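Local coordinates for glyoxalase family protein, putative (Bacillus anthracis, PDB 2QQZ) that is of unknown function but belongs to the glyoxalase/bleomycin resistance protein/dioxygenase superfamily, whose members include metal-dependent enzymes and antibiotic-binding proteins, at residues G21-E24 / E25-F29; E43-K46 / K47-G50; E85-Q88 / E89-Q93; H101-D105 / V106-Y110. All coordinates share one frame; numbering follows the deposited sequence.

Contact 1: residues G21-E24 / E25-F29; sequences GCEE and EARAF
Cys22 O takes the backbone N-H of Ala26 in the shortest direct hydrogen bond between the two segments, 2.8 Å from N to O. It belongs to the opening part of helix 23-33, which lies against a mixed beta-sheet of the glyoxalase-type fold. The i to i+4 pattern then repeats: Arg27 N reaches Glu23 O at 3.0 Å and Ala28 N reaches Glu24 O at 2.9 Å. Glu25 N is served differently. A water accepts its hydrogen at 3.1 Å and donates in turn to Gly21 O at 2.7 Å, bridging the approach to the helix and its first turn.

Glu23 and Arg27, four residues apart, illustrate how an acid and a base so spaced need not pair with each other. Their charged ends stay separated, and the contact is made by the aliphatic root of Glu23, whose CB sits over one face of the Arg27 guanidinium, toward its rim. The glutamate bends at CG (chi2 84°), which turns its carboxylate away to receive the backbone N of Gly50, while Arg27 NH2 forms a salt bridge with Glu38. Both side chains thus link the helix to neighbouring parts of the fold. On the sheet-facing side, Cys22 rests on Ile62 and Val64 of strand 58-64, and Ala26 on Cys51. Within the turn itself Arg27 is folded close to the backbone, its CG lying 3.1 Å from Glu23 O, and its NH1 stops 3.5 Å from Glu23 CB.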
loop_
_atom_site.group_PDB
_atom_site.type_symbol
_atom_site.label_atom_id
_atom_site.label_comp_id
_atom_site.label_asym_id
_atom_site.label_seq_id
_atom_site.Cartn_x
_atom_site.Cartn_y
_atom_site.Cartn_z
ATOM N N GLY A 21 -15.429 14.962 -1.864
ATOM C CA GLY A 21 -16.343 14.819 -2.999
ATOM C C GLY A 21 -15.927 13.759 -4.001
ATOM O O GLY A 21 -16.536 13.637 -5.042
ATOM N N CYS A 22 -14.925 12.954 -3.679
ATOM C CA CYS A 22 -14.309 12.045 -4.666
ATOM C C CYS A 22 -15.137 10.790 -4.991
ATOM O O CYS A 22 -14.766 10.054 -5.930
ATOM C CB CYS A 22 -12.950 11.540 -4.141
ATOM S SG CYS A 22 -13.179 10.550 -2.598
ATOM N N GLU A 23 -16.208 10.524 -4.219
ATOM C CA GLU A 23 -16.811 9.182 -4.188
ATOM C C GLU A 23 -17.304 8.720 -5.544
ATOM O O GLU A 23 -17.122 7.559 -5.901
ATOM C CB GLU A 23 -17.930 9.103 -3.140
ATOM C CG GLU A 23 -17.470 9.225 -1.681
ATOM C CD GLU A 23 -17.296 10.660 -1.181
ATOM O OE1 GLU A 23 -17.479 11.618 -1.963
ATOM O OE2 GLU A 23 -16.956 10.825 0.009
ATOM N N GLU A 24 -17.933 9.613 -6.305
ATOM C CA GLU A 24 -18.480 9.229 -7.609
ATOM C C GLU A 24 -17.347 8.780 -8.557
ATOM O O GLU A 24 -17.387 7.668 -9.135
ATOM C CB GLU A 24 -19.209 10.405 -8.232
ATOM C CG GLU A 24 -20.607 10.133 -8.693
ATOM C CD GLU A 24 -21.245 11.410 -9.236
ATOM O OE1 GLU A 24 -20.474 12.255 -9.774
ATOM O OE2 GLU A 24 -22.495 11.593 -9.113
ATOM N N GLU A 25 -16.342 9.644 -8.683
ATOM C CA GLU A 25 -15.156 9.369 -9.516
ATOM C C GLU A 25 -14.366 8.146 -9.054
ATOM O O GLU A 25 -13.864 7.378 -9.871
ATOM C CB GLU A 25 -14.239 10.586 -9.566
ATOM C CG GLU A 25 -14.620 11.546 -10.624
ATOM C CD GLU A 25 -13.518 12.553 -10.887
ATOM O OE1 GLU A 25 -12.995 12.584 -12.033
ATOM O OE2 GLU A 25 -13.161 13.297 -9.937
ATOM N N ALA A 26 -14.265 7.946 -7.749
ATOM C CA ALA A 26 -13.563 6.784 -7.209
ATOM C C ALA A 26 -14.297 5.471 -7.584
ATOM O O ALA A 26 -13.656 4.480 -8.018
ATOM C CB ALA A 26 -13.431 6.911 -5.682
ATOM N N ARG A 27 -15.635 5.467 -7.427
ATOM C CA ARG A 27 -16.447 4.311 -7.802
ATOM C C ARG A 27 -16.365 4.081 -9.303
ATOM O O ARG A 27 -16.236 2.935 -9.736
ATOM C CB ARG A 27 -17.908 4.440 -7.312
ATOM C CG ARG A 27 -17.966 4.598 -5.806
ATOM C CD ARG A 27 -19.291 4.398 -5.139
ATOM N NE ARG A 27 -19.930 5.630 -4.749
ATOM C CZ ARG A 27 -20.205 6.023 -3.501
ATOM N NH1 ARG A 27 -20.831 7.177 -3.350
ATOM N NH2 ARG A 27 -19.889 5.290 -2.427
ATOM N N ALA A 28 -16.413 5.153 -10.098
ATOM C CA ALA A 28 -16.289 4.993 -11.539
ATOM C C ALA A 28 -14.957 4.311 -11.933
ATOM O O ALA A 28 -14.928 3.455 -12.838
ATOM C CB ALA A 28 -16.501 6.339 -12.277
ATOM N N PHE A 29 -13.865 4.637 -11.241
ATOM C CA PHE A 29 -12.587 4.103 -11.626
ATOM C C PHE A 29 -12.257 2.772 -10.928
ATOM O O PHE A 29 -12.079 1.739 -11.611
ATOM C CB PHE A 29 -11.471 5.126 -11.396
ATOM C CG PHE A 29 -10.098 4.606 -11.743
ATOM C CD1 PHE A 29 -9.610 4.692 -13.067
ATOM C CD2 PHE A 29 -9.297 4.044 -10.755
ATOM C CE1 PHE A 29 -8.327 4.238 -13.371
ATOM C CE2 PHE A 29 -8.009 3.592 -11.052
ATOM C CZ PHE A 29 -7.544 3.689 -12.375
HETATM O O HOH W 1 -16.591 12.483 -7.530
#

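Contact 2: residues E43-K46 / K47-G50; sequences EELK and KRGG. With SO4 (sulfate ion), chain C.
The loop between strands 37-39 and 51-55 winds through successive i to i+3 bonds at residues 43-50, and one side of it carries a sulfate. Lys46 N donates to Glu43 O at 3.2 Å, Arg48 N to Leu45 O at 3.2 Å, and Gly49 N to Lys46 O at 3.0 Å, the last being straighter than the Arg48 bond (165° at the hydrogen). A water extends the scheme, donating a hydrogen bond to Glu43 O and accepting the N-H of Lys47.

Leu45 and Arg48 run side by side in the same direction, with Leu45 CD2 3.7 Å from Arg48 CD, and the leucine also packs on Arg103 of the second subunit. A bend at chi3 (54°) swings the arginine's end round to the anion. Arg48 NE donates to sulfate O2 at 3.1 Å, and Arg48 NH2 more weakly to sulfate O4 at 3.0 Å. Lys41 NZ and Trp52 NE1 bind the same ion.

At the backbone angles of Gly49 and Gly50 a CB would be jammed against the preceding carbonyl O, and Gly50 N goes on to meet the carboxylate of Glu23. The sulfate probably came from the crystallisation liquor, so it identifies no natural ligand; two cationic side chains and an indole N-H converging on it are nevertheless consistent with a local preference for anions.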
loop_
_atom_site.group_PDB
_atom_site.type_symbol
_atom_site.label_atom_id
_atom_site.label_comp_id
_atom_site.label_asym_id
_atom_site.label_seq_id
_atom_site.Cartn_x
_atom_site.Cartn_y
_atom_site.Cartn_z
ATOM N N GLU A 43 -20.277 1.731 9.924
ATOM C CA GLU A 43 -21.240 2.808 10.175
ATOM C C GLU A 43 -20.583 4.050 10.790
ATOM O O GLU A 43 -20.855 5.165 10.362
ATOM C CB GLU A 43 -22.400 2.276 11.051
ATOM C CG GLU A 43 -23.735 3.061 10.939
ATOM C CD GLU A 43 -24.174 3.303 9.475
ATOM O OE1 GLU A 43 -24.927 4.288 9.211
ATOM O OE2 GLU A 43 -23.750 2.515 8.590
ATOM N N GLU A 44 -19.683 3.854 11.749
ATOM C CA GLU A 44 -19.069 4.951 12.505
ATOM C C GLU A 44 -18.147 5.783 11.656
ATOM O O GLU A 44 -17.699 6.847 12.092
ATOM C CB GLU A 44 -18.202 4.397 13.627
ATOM C CG GLU A 44 -18.502 2.963 14.007
ATOM C CD GLU A 44 -19.391 2.892 15.212
ATOM O OE1 GLU A 44 -19.404 3.911 15.948
ATOM O OE2 GLU A 44 -20.066 1.846 15.431
ATOM N N LEU A 45 -17.785 5.252 10.490
ATOM C CA LEU A 45 -16.828 5.899 9.589
ATOM C C LEU A 45 -17.484 6.510 8.348
ATOM O O LEU A 45 -16.799 7.140 7.565
ATOM C CB LEU A 45 -15.708 4.923 9.140
ATOM C CG LEU A 45 -14.738 4.340 10.179
ATOM C CD1 LEU A 45 -13.635 3.501 9.495
ATOM C CD2 LEU A 45 -14.111 5.424 11.018
ATOM N N LYS A 46 -18.790 6.303 8.181
ATOM C CA LYS A 46 -19.527 6.848 7.033
ATOM C C LYS A 46 -19.287 8.346 6.839
ATOM O O LYS A 46 -19.027 8.806 5.705
ATOM C CB LYS A 46 -21.034 6.618 7.180
ATOM C CG LYS A 46 -21.850 7.000 5.928
ATOM C CD LYS A 46 -23.311 7.285 6.289
ATOM C CE LYS A 46 -24.270 6.788 5.219
ATOM N NZ LYS A 46 -25.651 6.707 5.785
ATOM N N LYS A 47 -19.376 9.086 7.952
ATOM C CA LYS A 47 -19.362 10.539 7.913
ATOM C C LYS A 47 -18.031 11.136 7.429
ATOM O O LYS A 47 -17.965 12.313 7.036
ATOM C CB LYS A 47 -19.758 11.102 9.272
ATOM C CG LYS A 47 -21.275 10.962 9.620
ATOM C CD LYS A 47 -22.238 10.738 8.399
ATOM C CE LYS A 47 -22.507 12.027 7.573
ATOM N NZ LYS A 47 -23.223 13.064 8.364
ATOM N N ARG A 48 -16.988 10.297 7.414
ATOM C CA ARG A 48 -15.672 10.690 6.943
ATOM C C ARG A 48 -15.597 10.755 5.409
ATOM O O ARG A 48 -14.661 11.319 4.871
ATOM C CB ARG A 48 -14.648 9.740 7.515
ATOM C CG ARG A 48 -14.466 9.955 9.010
ATOM C CD ARG A 48 -13.714 8.795 9.665
ATOM N NE ARG A 48 -12.449 8.546 8.986
ATOM C CZ ARG A 48 -11.265 8.864 9.494
ATOM N NH1 ARG A 48 -11.183 9.406 10.718
ATOM N NH2 ARG A 48 -10.165 8.623 8.790
ATOM N N GLY A 49 -16.598 10.211 4.712
ATOM C CA GLY A 49 -16.532 10.164 3.253
ATOM C C GLY A 49 -15.605 9.085 2.717
ATOM O O GLY A 49 -14.928 8.420 3.491
ATOM N N GLY A 50 -15.539 8.914 1.396
ATOM C CA GLY A 50 -14.570 8.015 0.805
ATOM C C GLY A 50 -15.257 6.686 0.573
ATOM O O GLY A 50 -16.454 6.551 0.836
HETATM S S SO4 C . -11.313 5.748 6.492
HETATM O O1 SO4 C . -11.359 4.350 6.025
HETATM O O2 SO4 C . -12.637 6.274 6.893
HETATM O O3 SO4 C . -10.813 6.547 5.363
HETATM O O4 SO4 C . -10.437 5.837 7.653
HETATM O O HOH W 2 -21.039 7.941 10.123
#

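Contact 3: residues E85-Q88 / E89-Q93; sequences EFKQ and ELIKQ
Phe86 and Leu90, one helical turn apart on helix 83-92, cross at a slant, with the leucine laid over one face of the phenyl ring. This amphipathic helix packs against strand 106-112 of a mixed sheet in the glyoxalase-type fold, and the pair lies on its buried side. Leu90 CD1 makes an off-centre CH-pi contact, 4.2 Å from the ring centroid and 29° from the ring normal, and touches Phe86 CE2 at 3.8 Å. The ring comes within range because CG of Phe86 is anti to the backbone N (chi1 175°), which brings its far end back toward the next turn although its CB points away. Phe109 touches both side chains, Phe121 meets the Phe86 ring edge-to-face, and Tyr7 of the second subunit adds another aromatic neighbour.

On another side of the helix Lys87 and Ile91 extend side by side in the same direction. Their contact is purely aliphatic, since the lysine amine continues past the isoleucine to a salt bridge with Asp99. Glu85 likewise spends its carboxylate elsewhere, on Lys82 and on Arg5 and Tyr7 of the second subunit, so this part of the helix contributes to the dimer interface.

Beneath the side chains run the ordinary i to i+4 bonds, among them Leu90 N to Phe86 O at 3.1 Å and Ile91 N to Lys87 O at 3.0 Å. Glu89 bends at chi2 (-46°), and its CG lies 3.3 Å from Glu85 O.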
loop_
_atom_site.group_PDB
_atom_site.type_symbol
_atom_site.label_atom_id
_atom_site.label_comp_id
_atom_site.label_asym_id
_atom_site.label_seq_id
_atom_site.Cartn_x
_atom_site.Cartn_y
_atom_site.Cartn_z
ATOM N N GLU A 85 -4.584 -9.260 -20.996
ATOM C CA GLU A 85 -6.006 -9.073 -21.290
ATOM C C GLU A 85 -6.612 -7.956 -20.404
ATOM O O GLU A 85 -7.467 -7.180 -20.846
ATOM C CB GLU A 85 -6.720 -10.401 -21.071
ATOM C CG GLU A 85 -8.158 -10.387 -21.468
ATOM C CD GLU A 85 -8.934 -11.623 -20.964
ATOM O OE1 GLU A 85 -8.434 -12.768 -21.147
ATOM O OE2 GLU A 85 -10.045 -11.441 -20.395
ATOM N N PHE A 86 -6.173 -7.882 -19.151
ATOM C CA PHE A 86 -6.618 -6.796 -18.268
ATOM C C PHE A 86 -6.211 -5.460 -18.858
ATOM O O PHE A 86 -7.043 -4.553 -18.955
ATOM C CB PHE A 86 -6.007 -6.974 -16.898
ATOM C CG PHE A 86 -6.296 -5.859 -15.933
ATOM C CD1 PHE A 86 -7.601 -5.611 -15.509
ATOM C CD2 PHE A 86 -5.245 -5.126 -15.378
ATOM C CE1 PHE A 86 -7.872 -4.624 -14.572
ATOM C CE2 PHE A 86 -5.499 -4.151 -14.444
ATOM C CZ PHE A 86 -6.825 -3.906 -14.036
ATOM N N LYS A 87 -4.940 -5.343 -19.245
ATOM C CA LYS A 87 -4.409 -4.116 -19.839
ATOM C C LYS A 87 -5.177 -3.662 -21.107
ATOM O O LYS A 87 -5.498 -2.466 -21.233
ATOM C CB LYS A 87 -2.926 -4.273 -20.181
ATOM C CG LYS A 87 -2.271 -2.938 -20.640
ATOM C CD LYS A 87 -0.768 -3.064 -20.635
ATOM C CE LYS A 87 -0.284 -3.413 -21.994
ATOM N NZ LYS A 87 1.186 -3.216 -22.074
ATOM N N GLN A 88 -5.473 -4.576 -22.022
ATOM C CA GLN A 88 -6.256 -4.202 -23.195
ATOM C C GLN A 88 -7.700 -3.828 -22.863
ATOM O O GLN A 88 -8.315 -3.074 -23.614
ATOM C CB GLN A 88 -6.225 -5.283 -24.284
ATOM C CG GLN A 88 -4.906 -5.373 -25.022
ATOM C CD GLN A 88 -4.361 -4.024 -25.469
ATOM O OE1 GLN A 88 -5.081 -3.184 -26.025
ATOM N NE2 GLN A 88 -3.074 -3.822 -25.243
ATOM N N GLU A 89 -8.246 -4.347 -21.757
ATOM C CA GLU A 89 -9.578 -3.904 -21.304
ATOM C C GLU A 89 -9.543 -2.459 -20.760
ATOM O O GLU A 89 -10.529 -1.711 -20.891
ATOM C CB GLU A 89 -10.186 -4.837 -20.254
ATOM C CG GLU A 89 -10.584 -6.195 -20.742
ATOM C CD GLU A 89 -11.371 -6.159 -22.060
ATOM O OE1 GLU A 89 -12.525 -5.690 -22.037
ATOM O OE2 GLU A 89 -10.829 -6.591 -23.107
ATOM N N LEU A 90 -8.427 -2.067 -20.155
ATOM C CA LEU A 90 -8.276 -0.702 -19.687
ATOM C C LEU A 90 -8.076 0.254 -20.865
ATOM O O LEU A 90 -8.680 1.319 -20.921
ATOM C CB LEU A 90 -7.132 -0.570 -18.664
ATOM C CG LEU A 90 -7.264 -1.333 -17.331
ATOM C CD1 LEU A 90 -6.101 -0.970 -16.408
ATOM C CD2 LEU A 90 -8.616 -1.151 -16.608
ATOM N N ILE A 91 -7.234 -0.127 -21.812
ATOM C CA ILE A 91 -7.027 0.676 -23.009
ATOM C C ILE A 91 -8.393 0.846 -23.734
ATOM O O ILE A 91 -8.817 1.965 -24.003
ATOM C CB ILE A 91 -5.937 0.058 -23.901
ATOM C CG1 ILE A 91 -4.557 0.272 -23.261
ATOM C CG2 ILE A 91 -5.997 0.637 -25.328
ATOM C CD1 ILE A 91 -3.481 -0.614 -23.839
ATOM N N LYS A 92 -9.119 -0.248 -23.956
ATOM C CA LYS A 92 -10.481 -0.176 -24.541
ATOM C C LYS A 92 -11.333 0.959 -23.920
ATOM O O LYS A 92 -12.093 1.632 -24.619
ATOM C CB LYS A 92 -11.206 -1.507 -24.364
ATOM C CG LYS A 92 -11.781 -2.088 -25.607
ATOM C CD LYS A 92 -12.135 -3.570 -25.369
ATOM C CE LYS A 92 -13.583 -3.745 -24.857
ATOM N NZ LYS A 92 -14.615 -3.638 -25.983
ATOM N N GLN A 93 -11.191 1.166 -22.614
ATOM C CA GLN A 93 -11.956 2.183 -21.886
ATOM C C GLN A 93 -11.279 3.573 -21.847
ATOM O O GLN A 93 -11.673 4.448 -21.071
ATOM C CB GLN A 93 -12.226 1.697 -20.444
ATOM C CG GLN A 93 -13.007 0.394 -20.346
ATOM C CD GLN A 93 -13.037 -0.139 -18.928
ATOM O OE1 GLN A 93 -12.330 -1.096 -18.592
ATOM N NE2 GLN A 93 -13.840 0.501 -18.069
#

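Contact 4: residues H101-D105 / V106-Y110; sequences HARPD and VIRFY
A type I beta turn runs from Arg103 to Val106, closed by Val106 N donating to Arg103 O at 3.2 Å, and the chain leaves it as strand 106-112. Two arginines, one in the turn and one on the strand, present guanidinium faces to aliphatic groups. Arg103 extends fully from CG to NE, its CG anti to the backbone N (chi1 -159°), and crosses Val106 so that Val106 CG2 lies 3.6 Å above one face of its guanidinium, toward the rim.

Further along the strand, Arg108 sends its head back to the loop. One face of its guanidinium receives Arg103 CB, 3.8 Å from Arg108 NH2; the hydroxyl of Tyr110 lies over the centre of the opposite face. Arg103 NH1 and Arg108 NH1 are 5.0 Å apart, but Arg103 NE makes a weak salt bridge with Asp105 OD2 (3.4 Å) and Arg108 NH2 one with Asp100, which would probably ease the repulsion and help hold each group's orientation.

Two waters lie between loop and strand, mostly in weak bonds. One donates to Arg103 O at 2.7 Å and weakly accepts from Arg108 NE at 3.3 Å, while a second is held weakly by NH1 of both arginines. Ala102 packs on Arg48 and Arg103 on Trp52, both of the second subunit, which places the loop at the dimer interface. Backbone bonds of Arg108 with Asp100 and of Tyr110 with Ile98 join strands 98-100 and 106-112 as antiparallel neighbours, so the whole is the connecting loop of a beta hairpin at the edge of its sheet within this chain.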
loop_
_atom_site.group_PDB
_atom_site.type_symbol
_atom_site.label_atom_id
_atom_site.label_comp_id
_atom_site.label_asym_id
_atom_site.label_seq_id
_atom_site.Cartn_x
_atom_site.Cartn_y
_atom_site.Cartn_z
ATOM N N HIS A 101 9.509 -2.151 -18.020
ATOM C CA HIS A 101 10.207 -3.344 -18.417
ATOM C C HIS A 101 11.448 -3.608 -17.603
ATOM O O HIS A 101 12.242 -4.441 -17.997
ATOM C CB HIS A 101 10.575 -3.263 -19.922
ATOM C CG HIS A 101 9.383 -3.027 -20.788
ATOM N ND1 HIS A 101 8.523 -4.038 -21.150
ATOM C CD2 HIS A 101 8.863 -1.891 -21.305
ATOM C CE1 HIS A 101 7.533 -3.539 -21.865
ATOM N NE2 HIS A 101 7.717 -2.240 -21.980
ATOM N N ALA A 102 11.629 -2.921 -16.479
ATOM C CA ALA A 102 12.925 -3.007 -15.792
ATOM C C ALA A 102 13.105 -4.324 -15.033
ATOM O O ALA A 102 14.207 -4.778 -14.848
ATOM C CB ALA A 102 13.129 -1.801 -14.876
ATOM N N ARG A 103 11.997 -4.957 -14.651
ATOM C CA ARG A 103 11.992 -6.173 -13.840
ATOM C C ARG A 103 11.511 -7.292 -14.787
ATOM O O ARG A 103 10.314 -7.397 -15.071
ATOM C CB ARG A 103 11.051 -5.927 -12.644
ATOM C CG ARG A 103 11.282 -6.839 -11.471
ATOM C CD ARG A 103 10.224 -6.660 -10.387
ATOM N NE ARG A 103 10.128 -7.929 -9.672
ATOM C CZ ARG A 103 9.312 -8.179 -8.688
ATOM N NH1 ARG A 103 8.459 -7.246 -8.243
ATOM N NH2 ARG A 103 9.349 -9.389 -8.148
ATOM N N PRO A 104 12.440 -8.108 -15.313
ATOM C CA PRO A 104 12.182 -8.981 -16.497
ATOM C C PRO A 104 11.411 -10.296 -16.218
ATOM O O PRO A 104 10.944 -10.940 -17.155
ATOM C CB PRO A 104 13.595 -9.271 -17.053
ATOM C CG PRO A 104 14.506 -9.190 -15.854
ATOM C CD PRO A 104 13.810 -8.276 -14.789
ATOM N N ASP A 105 11.329 -10.640 -14.933
ATOM C CA ASP A 105 10.561 -11.764 -14.386
ATOM C C ASP A 105 9.051 -11.416 -14.210
ATOM O O ASP A 105 8.215 -12.287 -13.920
ATOM C CB ASP A 105 11.174 -12.176 -13.024
ATOM C CG ASP A 105 11.579 -10.966 -12.148
ATOM O OD1 ASP A 105 12.368 -10.115 -12.615
ATOM O OD2 ASP A 105 11.119 -10.869 -10.976
ATOM N N VAL A 106 8.718 -10.144 -14.411
ATOM C CA VAL A 106 7.387 -9.622 -14.125
ATOM C C VAL A 106 6.893 -8.705 -15.246
ATOM O O VAL A 106 7.618 -7.866 -15.779
ATOM C CB VAL A 106 7.351 -8.889 -12.753
ATOM C CG1 VAL A 106 6.022 -8.232 -12.525
ATOM C CG2 VAL A 106 7.588 -9.863 -11.577
ATOM N N ILE A 107 5.632 -8.845 -15.604
ATOM C CA ILE A 107 5.010 -7.917 -16.516
ATOM C C ILE A 107 4.311 -6.926 -15.640
ATOM O O ILE A 107 3.647 -7.303 -14.656
ATOM C CB ILE A 107 3.970 -8.641 -17.427
ATOM C CG1 ILE A 107 4.691 -9.714 -18.245
ATOM C CG2 ILE A 107 3.195 -7.634 -18.332
ATOM C CD1 ILE A 107 3.780 -10.602 -19.124
ATOM N N ARG A 108 4.403 -5.651 -15.977
ATOM C CA ARG A 108 3.735 -4.678 -15.129
ATOM C C ARG A 108 3.579 -3.340 -15.798
ATOM O O ARG A 108 4.277 -3.010 -16.759
ATOM C CB ARG A 108 4.519 -4.529 -13.836
ATOM C CG ARG A 108 5.838 -3.841 -14.008
ATOM C CD ARG A 108 6.518 -3.793 -12.694
ATOM N NE ARG A 108 7.862 -3.238 -12.925
ATOM C CZ ARG A 108 8.692 -2.798 -11.979
ATOM N NH1 ARG A 108 8.348 -2.848 -10.691
ATOM N NH2 ARG A 108 9.877 -2.337 -12.340
ATOM N N PHE A 109 2.671 -2.546 -15.274
ATOM C CA PHE A 109 2.413 -1.226 -15.841
ATOM C C PHE A 109 1.733 -0.348 -14.795
ATOM O O PHE A 109 1.146 -0.868 -13.797
ATOM C CB PHE A 109 1.565 -1.325 -17.119
ATOM C CG PHE A 109 0.150 -1.827 -16.911
ATOM C CD1 PHE A 109 -0.880 -0.940 -16.615
ATOM C CD2 PHE A 109 -0.151 -3.178 -17.030
ATOM C CE1 PHE A 109 -2.175 -1.382 -16.464
ATOM C CE2 PHE A 109 -1.462 -3.657 -16.857
ATOM C CZ PHE A 109 -2.465 -2.774 -16.556
ATOM N N TYR A 110 1.773 0.968 -15.028
ATOM C CA TYR A 110 1.181 1.927 -14.092
ATOM C C TYR A 110 0.030 2.600 -14.783
ATOM O O TYR A 110 0.030 2.772 -15.997
ATOM C CB TYR A 110 2.186 3.002 -13.704
ATOM C CG TYR A 110 3.515 2.480 -13.280
ATOM C CD1 TYR A 110 3.631 1.693 -12.134
ATOM C CD2 TYR A 110 4.679 2.821 -13.968
ATOM C CE1 TYR A 110 4.857 1.205 -11.711
ATOM C CE2 TYR A 110 5.938 2.347 -13.526
ATOM C CZ TYR A 110 6.002 1.530 -12.420
ATOM O OH TYR A 110 7.207 1.033 -11.927
HETATM O O HOH W 3 9.097 -5.058 -15.379
HETATM O O HOH W 4 6.361 -5.331 -9.570
#

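In the fold
The four contacts follow one another along the chain and fall into two neighbourhoods, one round each mixed sheet. Contacts 1 and 2, with centres 15 Å apart, belong to the sheet of strands 8-18, 58-64, 51-55 and 37-39 and touch through Glu23 and the glycines of 47-50. Contacts 3 and 4, 17 Å apart, belong to the sheet of strands 76-80, 118-124, 106-112 and 98-100 and meet where helix 83-92 packs on Phe109. Contacts 2 and 4 are about 37 Å apart between centres, yet both reach the second subunit. The repeated 1-4-3-2 strand order is consistent with the paired modules of the glyoxalase superfamily.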